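PDB 1O4S: aspartate aminotransferase from Thermotoga maritima, which catalyses the pyridoxal-phosphate-dependent transfer of an amino group from L-aspartate to 2-oxoglutarate, giving oxaloacetate and L-glutamate. Local coordinates for residues E93-D98 / D223-I228; Q112-A117 / Y209-E214; I129-V134 / E165-L170; V178-P183 / E197-L202. All coordinates share one frame; numbering follows the deposited sequence. Where two conformers were deposited one is given.

Interaction 1. Residues E93-D98 / D223-I228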
# COMPACT_ATOMS: atom_id res chain seq x y z
N GLU B 93 17.40 -16.69 14.04
CA GLU B 93 17.51 -17.89 14.88
C GLU B 93 17.09 -19.15 14.12
O GLU B 93 17.75 -20.16 14.20
CB GLU B 93 16.73 -17.75 16.19
CG GLU B 93 17.41 -16.78 17.16
CD GLU B 93 16.60 -16.48 18.43
OE1 GLU B 93 17.25 -16.10 19.44
OE2 GLU B 93 15.34 -16.62 18.43
N ARG B 94 16.01 -19.08 13.35
CA ARG B 94 15.55 -20.25 12.60
C ARG B 94 16.60 -20.78 11.61
O ARG B 94 16.69 -22.00 11.41
CB ARG B 94 14.26 -19.95 11.85
CG ARG B 94 13.07 -19.75 12.75
CD ARG B 94 11.84 -19.30 11.99
NE ARG B 94 11.38 -20.34 11.07
CZ ARG B 94 10.41 -20.18 10.17
NH1 ARG B 94 9.78 -19.01 10.02
NH2 ARG B 94 10.07 -21.22 9.40
N TYR B 95 17.36 -19.87 11.01
CA TYR B 95 18.24 -20.21 9.89
C TYR B 95 19.71 -19.96 10.18
O TYR B 95 20.54 -19.96 9.28
CB TYR B 95 17.78 -19.46 8.64
CG TYR B 95 16.43 -19.93 8.19
CD1 TYR B 95 15.31 -19.08 8.24
CD2 TYR B 95 16.23 -21.25 7.76
CE1 TYR B 95 14.04 -19.49 7.85
CE2 TYR B 95 14.93 -21.69 7.38
CZ TYR B 95 13.85 -20.78 7.41
OH TYR B 95 12.59 -21.15 7.06
N LYS B 96 20.02 -19.75 11.45
CA LYS B 96 21.37 -19.46 11.92
C LYS B 96 22.11 -18.44 11.04
O LYS B 96 23.13 -18.73 10.42
CB LYS B 96 22.19 -20.75 12.14
CG LYS B 96 21.99 -21.40 13.53
CD LYS B 96 22.29 -20.45 14.72
CE LYS B 96 23.78 -20.10 14.82
NZ LYS B 96 24.59 -21.27 15.26
N LYS B 97 21.53 -17.24 11.00
CA LYS B 97 22.05 -16.06 10.30
C LYS B 97 22.03 -14.85 11.25
O LYS B 97 21.21 -14.77 12.17
CB LYS B 97 21.19 -15.75 9.08
CG LYS B 97 21.06 -16.93 8.13
CD LYS B 97 20.47 -16.53 6.79
CE LYS B 97 20.36 -17.74 5.89
NZ LYS B 97 21.63 -18.07 5.24
N ASP B 98 22.94 -13.92 11.02
CA ASP B 98 23.00 -12.66 11.75
C ASP B 98 22.25 -11.68 10.86
O ASP B 98 22.80 -11.12 9.92
CB ASP B 98 24.48 -12.25 11.96
CG ASP B 98 24.68 -11.25 13.11
OD1 ASP B 98 23.71 -10.57 13.51
OD2 ASP B 98 25.80 -11.08 13.67
N ASP B 223 8.87 -32.98 6.60
CA ASP B 223 10.19 -32.51 7.08
C ASP B 223 11.15 -32.20 5.92
O ASP B 223 12.31 -31.90 6.15
CB ASP B 223 10.81 -33.54 8.05
CG ASP B 223 11.11 -34.88 7.37
OD1 ASP B 223 10.49 -35.13 6.31
OD2 ASP B 223 11.92 -35.75 7.83
N GLU B 224 10.66 -32.26 4.68
CA GLU B 224 11.44 -31.93 3.47
C GLU B 224 11.44 -30.44 3.08
O GLU B 224 12.12 -30.09 2.12
CB GLU B 224 10.99 -32.78 2.26
CG GLU B 224 11.95 -33.90 1.85
CD GLU B 224 11.98 -35.02 2.84
OE1 GLU B 224 11.99 -36.19 2.41
OE2 GLU B 224 11.98 -34.74 4.05
N PHE B 225 10.69 -29.56 3.77
CA PHE B 225 10.74 -28.13 3.42
C PHE B 225 12.14 -27.58 3.56
O PHE B 225 12.76 -27.70 4.61
CB PHE B 225 9.77 -27.24 4.23
CG PHE B 225 9.88 -25.77 3.86
CD1 PHE B 225 9.48 -25.35 2.60
CD2 PHE B 225 10.43 -24.85 4.74
CE1 PHE B 225 9.62 -24.04 2.21
CE2 PHE B 225 10.57 -23.52 4.36
CZ PHE B 225 10.16 -23.11 3.09
N THR B 226 12.61 -26.97 2.48
CA THR B 226 13.87 -26.24 2.43
C THR B 226 13.57 -24.78 2.07
O THR B 226 12.91 -24.51 1.05
CB THR B 226 14.76 -26.84 1.34
OG1 THR B 226 14.96 -28.25 1.57
CG2 THR B 226 16.14 -26.24 1.40
N SER B 227 14.06 -23.87 2.89
CA SER B 227 13.97 -22.44 2.64
C SER B 227 15.17 -22.04 1.81
O SER B 227 16.22 -22.67 1.92
CB SER B 227 14.00 -21.68 3.96
OG SER B 227 14.15 -20.30 3.77
N ILE B 228 15.03 -20.99 1.01
CA ILE B 228 16.19 -20.42 0.36
C ILE B 228 17.24 -20.02 1.41
O ILE B 228 18.43 -20.01 1.13
CB ILE B 228 15.83 -19.20 -0.54
CG1 ILE B 228 16.92 -18.97 -1.62
CG2 ILE B 228 15.61 -17.92 0.30
CD1 ILE B 228 17.09 -20.14 -2.61

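Interaction 2. Residues Q112-A117 / Y209-E214. With PLP (pyridoxal-5'-phosphate), chain M.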
# COMPACT_ATOMS: atom_id res chain seq x y z
N GLN B 112 2.71 -6.49 -0.87
CA GLN B 112 3.46 -5.28 -1.07
C GLN B 112 4.96 -5.53 -0.93
O GLN B 112 5.73 -4.85 -1.58
CB GLN B 112 2.98 -4.16 -0.11
CG GLN B 112 3.58 -2.77 -0.48
CD GLN B 112 3.29 -1.65 0.53
OE1 GLN B 112 2.98 -1.89 1.70
NE2 GLN B 112 3.39 -0.41 0.05
N ALA B 113 5.40 -6.51 -0.15
CA ALA B 113 6.82 -6.83 -0.13
C ALA B 113 7.25 -7.26 -1.52
O ALA B 113 8.31 -6.83 -2.00
CB ALA B 113 7.14 -7.88 0.86
N LEU B 114 6.43 -8.08 -2.18
CA LEU B 114 6.72 -8.52 -3.54
C LEU B 114 6.75 -7.32 -4.51
O LEU B 114 7.68 -7.15 -5.25
CB LEU B 114 5.68 -9.57 -3.99
CG LEU B 114 5.76 -10.96 -3.30
CD1 LEU B 114 4.40 -11.72 -3.13
CD2 LEU B 114 6.79 -11.88 -4.07
N PHE B 115 5.72 -6.49 -4.48
CA PHE B 115 5.66 -5.35 -5.37
C PHE B 115 6.87 -4.42 -5.20
O PHE B 115 7.49 -3.99 -6.18
CB PHE B 115 4.36 -4.58 -5.15
CG PHE B 115 4.24 -3.38 -6.02
CD1 PHE B 115 4.26 -2.11 -5.48
CD2 PHE B 115 4.12 -3.52 -7.39
CE1 PHE B 115 4.18 -0.97 -6.30
CE2 PHE B 115 4.05 -2.38 -8.21
CZ PHE B 115 4.06 -1.11 -7.64
N ASN B 116 7.20 -4.13 -3.94
CA ASN B 116 8.36 -3.31 -3.61
C ASN B 116 9.68 -3.88 -4.13
O ASN B 116 10.53 -3.12 -4.57
CB ASN B 116 8.51 -3.07 -2.10
CG ASN B 116 7.43 -2.18 -1.50
OD1 ASN B 116 6.63 -1.54 -2.20
ND2 ASN B 116 7.43 -2.13 -0.18
N ALA B 117 9.83 -5.21 -4.08
CA ALA B 117 11.00 -5.90 -4.63
C ALA B 117 11.15 -5.67 -6.14
O ALA B 117 12.24 -5.32 -6.64
CB ALA B 117 10.94 -7.42 -4.33
N TYR B 209 19.06 -11.91 -8.85
CA TYR B 209 18.47 -12.04 -7.51
C TYR B 209 17.51 -13.19 -7.46
O TYR B 209 16.81 -13.48 -8.44
CB TYR B 209 17.68 -10.80 -7.13
CG TYR B 209 18.53 -9.62 -6.80
CD1 TYR B 209 19.09 -9.48 -5.54
CD2 TYR B 209 18.78 -8.62 -7.75
CE1 TYR B 209 19.89 -8.39 -5.23
CE2 TYR B 209 19.56 -7.50 -7.44
CZ TYR B 209 20.12 -7.40 -6.18
OH TYR B 209 20.92 -6.31 -5.86
N ILE B 210 17.48 -13.86 -6.31
CA ILE B 210 16.46 -14.86 -6.05
C ILE B 210 15.47 -14.21 -5.11
O ILE B 210 15.84 -13.81 -4.01
CB ILE B 210 17.04 -16.14 -5.42
CG1 ILE B 210 18.01 -16.83 -6.39
CG2 ILE B 210 15.89 -17.09 -5.01
CD1 ILE B 210 18.70 -18.01 -5.78
N ILE B 211 14.23 -14.10 -5.56
CA ILE B 211 13.12 -13.61 -4.76
C ILE B 211 12.32 -14.82 -4.31
O ILE B 211 11.78 -15.55 -5.14
CB ILE B 211 12.25 -12.66 -5.56
CG1 ILE B 211 13.08 -11.47 -6.10
CG2 ILE B 211 11.09 -12.19 -4.70
CD1 ILE B 211 12.34 -10.61 -7.11
N SER B 212 12.23 -15.02 -3.00
CA SER B 212 11.61 -16.21 -2.44
C SER B 212 10.42 -15.88 -1.56
O SER B 212 10.58 -15.27 -0.51
CB SER B 212 12.61 -17.03 -1.63
OG SER B 212 12.05 -18.29 -1.37
N ASP B 213 9.25 -16.29 -2.02
CA ASP B 213 7.98 -16.05 -1.35
C ASP B 213 7.65 -17.28 -0.53
O ASP B 213 7.09 -18.26 -1.04
CB ASP B 213 6.91 -15.81 -2.41
CG ASP B 213 5.53 -15.53 -1.82
OD1 ASP B 213 5.35 -15.64 -0.57
OD2 ASP B 213 4.57 -15.22 -2.57
N GLU B 214 7.94 -17.19 0.77
CA GLU B 214 7.83 -18.30 1.69
C GLU B 214 6.69 -18.14 2.71
O GLU B 214 6.78 -18.58 3.84
CB GLU B 214 9.22 -18.53 2.34
CG GLU B 214 10.20 -19.20 1.35
CD GLU B 214 11.60 -19.50 1.89
OE1 GLU B 214 11.78 -19.87 3.10
OE2 GLU B 214 12.56 -19.38 1.07
N1 PLP M . 2.07 -15.28 -2.03
C2 PLP M . 1.14 -16.29 -2.20
C2A PLP M . 1.49 -17.32 -3.24
C3 PLP M . -0.05 -16.32 -1.47
O3 PLP M . -0.86 -17.23 -1.62
C4 PLP M . -0.30 -15.33 -0.50
C4A PLP M . -1.60 -15.37 0.33
C5 PLP M . 0.69 -14.33 -0.35
C6 PLP M . 1.85 -14.33 -1.12
C5A PLP M . 0.65 -13.17 0.63
O4P PLP M . -0.51 -12.40 0.90
P PLP M . -0.52 -11.24 2.01
O1P PLP M . -1.88 -11.41 2.56
O2P PLP M . 0.57 -11.45 2.97
O3P PLP M . -0.40 -10.06 1.13

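Interaction 3. Residues I129-V134 / E165-L170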
# COMPACT_ATOMS: atom_id res chain seq x y z
N ILE B 129 12.05 -14.55 -14.34
CA ILE B 129 11.58 -15.91 -14.58
C ILE B 129 10.60 -16.31 -13.48
O ILE B 129 10.91 -16.16 -12.29
CB ILE B 129 12.78 -16.87 -14.66
CG1 ILE B 129 13.51 -16.64 -15.98
CG2 ILE B 129 12.33 -18.35 -14.54
CD1 ILE B 129 14.90 -17.15 -16.00
N VAL B 130 9.42 -16.79 -13.86
CA VAL B 130 8.47 -17.36 -12.90
C VAL B 130 8.13 -18.79 -13.33
O VAL B 130 8.38 -19.17 -14.46
CB VAL B 130 7.18 -16.51 -12.75
CG1 VAL B 130 7.54 -15.03 -12.56
CG2 VAL B 130 6.29 -16.67 -13.94
N PHE B 131 7.58 -19.56 -12.40
CA PHE B 131 7.29 -20.96 -12.60
C PHE B 131 5.79 -21.17 -12.49
O PHE B 131 5.20 -20.82 -11.48
CB PHE B 131 8.05 -21.81 -11.57
CG PHE B 131 9.54 -21.68 -11.66
CD1 PHE B 131 10.24 -20.89 -10.76
CD2 PHE B 131 10.24 -22.29 -12.72
CE1 PHE B 131 11.63 -20.74 -10.85
CE2 PHE B 131 11.64 -22.14 -12.82
CZ PHE B 131 12.34 -21.36 -11.88
N SER B 132 5.18 -21.71 -13.53
CA SER B 132 3.77 -22.02 -13.51
C SER B 132 3.66 -23.52 -13.15
O SER B 132 4.61 -24.24 -13.39
CB SER B 132 3.12 -21.72 -14.85
OG SER B 132 3.59 -22.61 -15.85
N PRO B 133 2.55 -23.98 -12.57
CA PRO B 133 1.41 -23.12 -12.14
C PRO B 133 1.81 -21.96 -11.23
O PRO B 133 2.61 -22.13 -10.33
CB PRO B 133 0.47 -24.10 -11.39
CG PRO B 133 0.79 -25.45 -12.00
CD PRO B 133 2.27 -25.41 -12.34
N VAL B 134 1.27 -20.77 -11.49
CA VAL B 134 1.78 -19.56 -10.84
C VAL B 134 0.67 -18.74 -10.19
O VAL B 134 -0.38 -18.56 -10.77
CB VAL B 134 2.59 -18.69 -11.83
CG1 VAL B 134 1.69 -18.07 -12.89
CG2 VAL B 134 3.41 -17.60 -11.10
N GLU B 165 18.43 -27.12 -14.86
CA GLU B 165 19.07 -27.27 -16.14
C GLU B 165 18.39 -26.31 -17.14
O GLU B 165 19.05 -25.46 -17.73
CB GLU B 165 18.96 -28.77 -16.53
CG GLU B 165 19.28 -29.80 -15.39
CD GLU B 165 18.17 -30.07 -14.31
OE1 GLU B 165 16.97 -30.24 -14.62
OE2 GLU B 165 18.51 -30.18 -13.11
N GLU B 166 17.07 -26.42 -17.24
CA GLU B 166 16.21 -25.60 -18.12
C GLU B 166 16.16 -24.13 -17.75
O GLU B 166 15.88 -23.29 -18.60
CB GLU B 166 14.79 -26.21 -18.14
CG GLU B 166 13.61 -25.32 -18.55
CD GLU B 166 12.32 -26.13 -18.76
OE1 GLU B 166 12.40 -27.23 -19.37
OE2 GLU B 166 11.22 -25.69 -18.33
N VAL B 167 16.41 -23.81 -16.48
CA VAL B 167 16.43 -22.43 -16.02
C VAL B 167 17.69 -21.71 -16.50
O VAL B 167 17.62 -20.56 -16.95
CB VAL B 167 16.32 -22.31 -14.46
CG1 VAL B 167 16.67 -20.91 -13.97
CG2 VAL B 167 14.91 -22.69 -14.00
N GLU B 168 18.84 -22.38 -16.42
CA GLU B 168 20.09 -21.79 -16.87
C GLU B 168 20.02 -21.57 -18.38
O GLU B 168 20.55 -20.58 -18.89
CB GLU B 168 21.29 -22.67 -16.55
CG GLU B 168 22.61 -21.96 -16.84
CD GLU B 168 23.85 -22.73 -16.42
OE1 GLU B 168 24.96 -22.18 -16.63
OE2 GLU B 168 23.72 -23.85 -15.89
N GLY B 169 19.35 -22.51 -19.05
CA GLY B 169 19.17 -22.48 -20.49
C GLY B 169 18.46 -21.23 -20.95
O GLY B 169 18.74 -20.76 -22.05
N LEU B 170 17.57 -20.70 -20.11
CA LEU B 170 16.75 -19.51 -20.43
C LEU B 170 17.34 -18.18 -20.01
O LEU B 170 16.84 -17.15 -20.42
CB LEU B 170 15.35 -19.60 -19.80
CG LEU B 170 14.44 -20.76 -20.21
CD1 LEU B 170 13.10 -20.62 -19.50
CD2 LEU B 170 14.25 -20.85 -21.74

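Interaction 4. Residues V178-P183 / E197-L202. With PLP (pyridoxal-5'-phosphate), chain M.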
# COMPACT_ATOMS: atom_id res chain seq x y z
N VAL B 178 14.87 -14.43 -10.46
CA VAL B 178 14.10 -15.63 -10.54
C VAL B 178 13.25 -15.68 -9.27
O VAL B 178 13.75 -15.60 -8.14
CB VAL B 178 14.99 -16.87 -10.66
CG1 VAL B 178 14.13 -18.18 -10.58
CG2 VAL B 178 15.82 -16.82 -11.95
N LEU B 179 11.95 -15.82 -9.48
CA LEU B 179 10.95 -15.85 -8.44
C LEU B 179 10.57 -17.29 -8.08
O LEU B 179 10.08 -18.03 -8.92
CB LEU B 179 9.70 -15.12 -8.92
CG LEU B 179 8.54 -15.11 -7.94
CD1 LEU B 179 8.92 -14.38 -6.66
CD2 LEU B 179 7.32 -14.47 -8.61
N ILE B 180 10.73 -17.64 -6.81
CA ILE B 180 10.27 -18.94 -6.32
C ILE B 180 9.24 -18.78 -5.20
O ILE B 180 9.30 -17.87 -4.41
CB ILE B 180 11.47 -19.85 -5.87
CG1 ILE B 180 12.30 -19.15 -4.79
CG2 ILE B 180 12.33 -20.29 -7.10
CD1 ILE B 180 13.35 -20.04 -4.15
N ASN B 181 8.30 -19.69 -5.17
CA ASN B 181 7.21 -19.73 -4.23
C ASN B 181 7.04 -21.17 -3.72
O ASN B 181 6.32 -22.00 -4.31
CB ASN B 181 5.93 -19.28 -4.92
CG ASN B 181 4.69 -19.41 -4.03
OD1 ASN B 181 3.61 -19.71 -4.53
ND2 ASN B 181 4.83 -19.12 -2.72
N SER B 182 7.73 -21.44 -2.62
CA SER B 182 7.72 -22.74 -1.99
C SER B 182 7.53 -22.51 -0.48
O SER B 182 8.29 -21.72 0.10
CB SER B 182 9.02 -23.49 -2.29
OG SER B 182 9.07 -24.72 -1.61
N PRO B 183 6.53 -23.14 0.16
CA PRO B 183 5.49 -23.96 -0.50
C PRO B 183 4.59 -23.23 -1.48
O PRO B 183 4.31 -22.02 -1.35
CB PRO B 183 4.64 -24.49 0.69
CG PRO B 183 5.51 -24.30 1.92
CD PRO B 183 6.36 -23.08 1.62
N GLU B 197 19.82 -25.10 -3.92
CA GLU B 197 21.29 -24.99 -3.84
C GLU B 197 21.88 -24.63 -5.20
O GLU B 197 22.80 -23.82 -5.29
CB GLU B 197 21.93 -26.32 -3.37
CG GLU B 197 21.57 -26.69 -1.94
CD GLU B 197 22.20 -27.98 -1.44
OE1 GLU B 197 22.21 -29.01 -2.17
OE2 GLU B 197 22.70 -27.96 -0.30
N GLY B 198 21.35 -25.26 -6.24
CA GLY B 198 21.78 -25.02 -7.59
C GLY B 198 21.39 -23.63 -8.06
O GLY B 198 22.15 -22.97 -8.75
N LEU B 199 20.20 -23.18 -7.65
CA LEU B 199 19.71 -21.89 -8.09
C LEU B 199 20.56 -20.80 -7.44
O LEU B 199 20.90 -19.80 -8.06
CB LEU B 199 18.24 -21.74 -7.70
CG LEU B 199 17.19 -21.10 -8.61
CD1 LEU B 199 16.19 -20.36 -7.73
CD2 LEU B 199 17.73 -20.18 -9.67
N VAL B 200 20.93 -21.00 -6.19
CA VAL B 200 21.81 -20.09 -5.46
C VAL B 200 23.21 -20.02 -6.11
O VAL B 200 23.85 -18.97 -6.10
CB VAL B 200 21.92 -20.52 -3.97
CG1 VAL B 200 23.17 -19.93 -3.29
CG2 VAL B 200 20.70 -20.16 -3.22
N ARG B 201 23.69 -21.14 -6.66
CA ARG B 201 24.92 -21.16 -7.44
C ARG B 201 24.76 -20.35 -8.71
O ARG B 201 25.59 -19.50 -9.01
CB ARG B 201 25.36 -22.60 -7.81
CG ARG B 201 26.09 -23.35 -6.71
CD ARG B 201 26.79 -24.66 -7.19
NE ARG B 201 25.84 -25.74 -7.52
CZ ARG B 201 25.24 -26.55 -6.61
NH1 ARG B 201 25.49 -26.41 -5.30
NH2 ARG B 201 24.39 -27.49 -7.03
N LEU B 202 23.69 -20.63 -9.45
CA LEU B 202 23.38 -19.89 -10.68
C LEU B 202 23.30 -18.38 -10.49
O LEU B 202 23.72 -17.64 -11.38
CB LEU B 202 22.04 -20.31 -11.27
CG LEU B 202 21.93 -21.41 -12.32
CD1 LEU B 202 20.49 -21.41 -12.86
CD2 LEU B 202 22.94 -21.20 -13.45
N1 PLP M . 2.07 -15.28 -2.03
C2 PLP M . 1.14 -16.29 -2.20
C2A PLP M . 1.49 -17.32 -3.24
C3 PLP M . -0.05 -16.32 -1.47
O3 PLP M . -0.86 -17.23 -1.62
C4 PLP M . -0.30 -15.33 -0.50
C4A PLP M . -1.60 -15.37 0.33
C5 PLP M . 0.69 -14.33 -0.35
C6 PLP M . 1.85 -14.33 -1.12
C5A PLP M . 0.65 -13.17 0.63
O4P PLP M . -0.51 -12.40 0.90
P PLP M . -0.52 -11.24 2.01
O1P PLP M . -1.88 -11.41 2.56
O2P PLP M . 0.57 -11.45 2.97
O3P PLP M . -0.40 -10.06 1.13

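Interaction 1. Residues E93-D98 / D223-I228
Tyr95, in the last turn of helix 81-95, meets Ser227, the N-cap residue of helix 228-231. The contact joins a helix C-terminus to a helix N-terminus in a fold type I aminotransferase. The far end of the Tyr95 ring does the touching. Its OH is 3.4 Å from Ser227 CB, and its CE2 is 3.5 Å from the same carbon. Ser227 CB comes in obliquely to the ring. No hydrogen bond crosses between the two segments, so this first shell is van der Waals packing. Phe225 adds to it. Tyr95 OH lies near the plane of the Phe225 ring, at its edge, 4.1 Å from CE2. Ser227 N sits 3.8 Å above one face of the same ring, offset toward the rim.

The next shell sets these groups in place. Arg94 CB lies above one face of the Tyr95 ring, toward its rim. Tyr95 CE1 in turn is 4.2 Å above the plane of the Arg94 guanidinium, near its rim. That guanidinium forms a salt bridge to Asp217. Directly after Tyr95 comes Lys96, the first residue to leave helical phi/psi, with positive phi (44°) in a Schellman motif.

On the other side, Ser227 OG is anti to the backbone N (chi1 170°). This turns it into the start of helix 228-231, where it caps Leu229 N. It also bonds to Glu214 OE1. Two polar partners therefore hold the hydroxyl. The backbone of the cap residue is held as well, through the hydrogen bond between Ser227 N and Asp230 OD1.

Interaction 2. Residues Q112-A117 / Y209-E214
The cofactor site of this fold type I enzyme lies at one end of the contact, where Leu114 of helix 109-121 meets Asp213 at the end of strand 209-213. The two segments run almost antiparallel, at 170°, with their axes 10.2 Å apart. The helix packs on one side of the large mixed sheet. Leu114 splits its branches between two partners. CD1 is 3.5 Å from Asp213 OD2, and the two side chains cross at about a right angle. CD2 packs on Ile211 CG2 at 4.4 Å. One turn along the helix, Ala117 CB meets Ile211 CD1 at 4.5 Å. These two contacts with Ile211 are apolar and long. Tyr138 and Ile241 also touch Leu114.

Asp213 CG is anti to the backbone N (chi1 -179°), which carries the carboxylate out to pyridoxal phosphate. OD2 stands 2.6 Å from PLP N1 and 3.2 Å from PLP C6. This position is consistent with the family aspartate that pairs with the pyridine nitrogen. OD2 is also hydrogen-bonded to Tyr138 OH. OD1 has a weak bond to Val215 N; with the firmer contacts at OD2 this would tend to limit rotation of the carboxylate. Leu114 CD1 lies 4.2 Å from PLP C6 as well. The methyl thus sits beside the point where carboxylate and pyridine ring meet, towards the ring edge.

Next to Asp213 the chain carries a second polar link, within its own segment. Ser212 OG donates to Glu214 OE2 at 2.7 Å, using the anti lone pair of that oxygen.

Interaction 3. Residues I129-V134 / E165-L170
The Phe131 ring meets Val167 at its edge. Val167 CG2 lies in the ring plane, 3.5 Å from CE2 and 3.6 Å from CZ. The two side chains cross at about a right angle. The contact belongs to the alpha/beta core of the large domain. Helix 164-170 lies in the connection between strands 148-153 and 175-180, and it packs on strand 127-132, which sits between them in the sheet.

Val167 CG2 is beside the backbone N, with CG1 anti to that N (chi1 166°). This leaves CG2 as the branch that faces the ring. Phe131 stands two residues after Ile129 on the strand, and its chi1 of -61° sets CG beside the backbone N, with the ring extending toward the helix. Other neighbours close in on the ring: Val178 and Ile180 of the next strand, and Pro162 and Tyr191 from loops. Leu202 of helix 193-206 touches Val167, so the valine also joins two helices.

No hydrogen bond runs between the segments. Ile129 adds a looser touch, its CD1 4.5 Å from the carbonyl oxygen of Val167. That oxygen accepts a backbone hydrogen bond within the helix, from Leu170 N at 3.2 Å.

Interaction 4. Residues V178-P183 / E197-L202
In the beta-alpha-beta unit made by strand 175-180, helix 193-206 and strand 209-213, Leu199 of the helix packs on Val178 and Ile180 of the first strand. One methyl carries the contact. Leu199 CD1 is 3.9 Å from Ile180 CG2 and 4.1 Å from Val178 CG1. Both strand residues lie on the same side of the sheet, with Leu179 turned to the other. Val178 and Leu199 reach toward each other tip to tip. Ile180 and Leu199 instead slide past each other in opposite directions.

Ile180 CG1 is in the crowded position between the backbone N and the carbonyl carbon (chi1 57°), while CG2 lies beside the N and meets the leucine. All three residues are buried. Phe131 touches both Val178 and Ile180, and Phe208 touches both Val178 and Leu199.

Beyond Ile180 the chain runs on to the cofactor. Asn181 OD1 lies 3.4 Å from the methyl carbon C2A of pyridoxal phosphate and is hydrogen-bonded to Asn185 N. Asn181 ND2 bonds to Asp213 O. Both ends of the amide are held, so its rotation is fixed beside the pyridine ring. The peptide bond before Pro183 is cis. Asn185, itself bonded to the cofactor, follows soon after. Strand 175-180, helix 193-206 and the parallel neighbour strand 209-213 form a beta-alpha-beta crossover, with cofactor residues at the C-terminal ends of the strands, as in the large domain of fold type I aminotransferases.

How the interactions relate
Interactions 2, 3 and 4 pack helices on the seven-stranded sheet. Their strands 209-213, 175-180 and 127-132 are successive neighbours in it. The centres of interactions 3 and 4 are about 10 Å apart, and those of 2 and 4 about 12 Å. Backbone hydrogen bonds such as Asp213 N to Ile180 O and Leu179 N to Ile129 O tie them together. Interaction 1, centred about 14 Å from interaction 4's centre, touches it through Phe225 and Ile228, and touches interaction 2 through Ser227 and Glu214. Along the chain it encloses interaction 2, which encloses 3 and then 4 in series. Interactions 2 and 4 both reach pyridoxal phosphate, through Asp213 and Asn181 at the C-terminal ends of neighbouring strands.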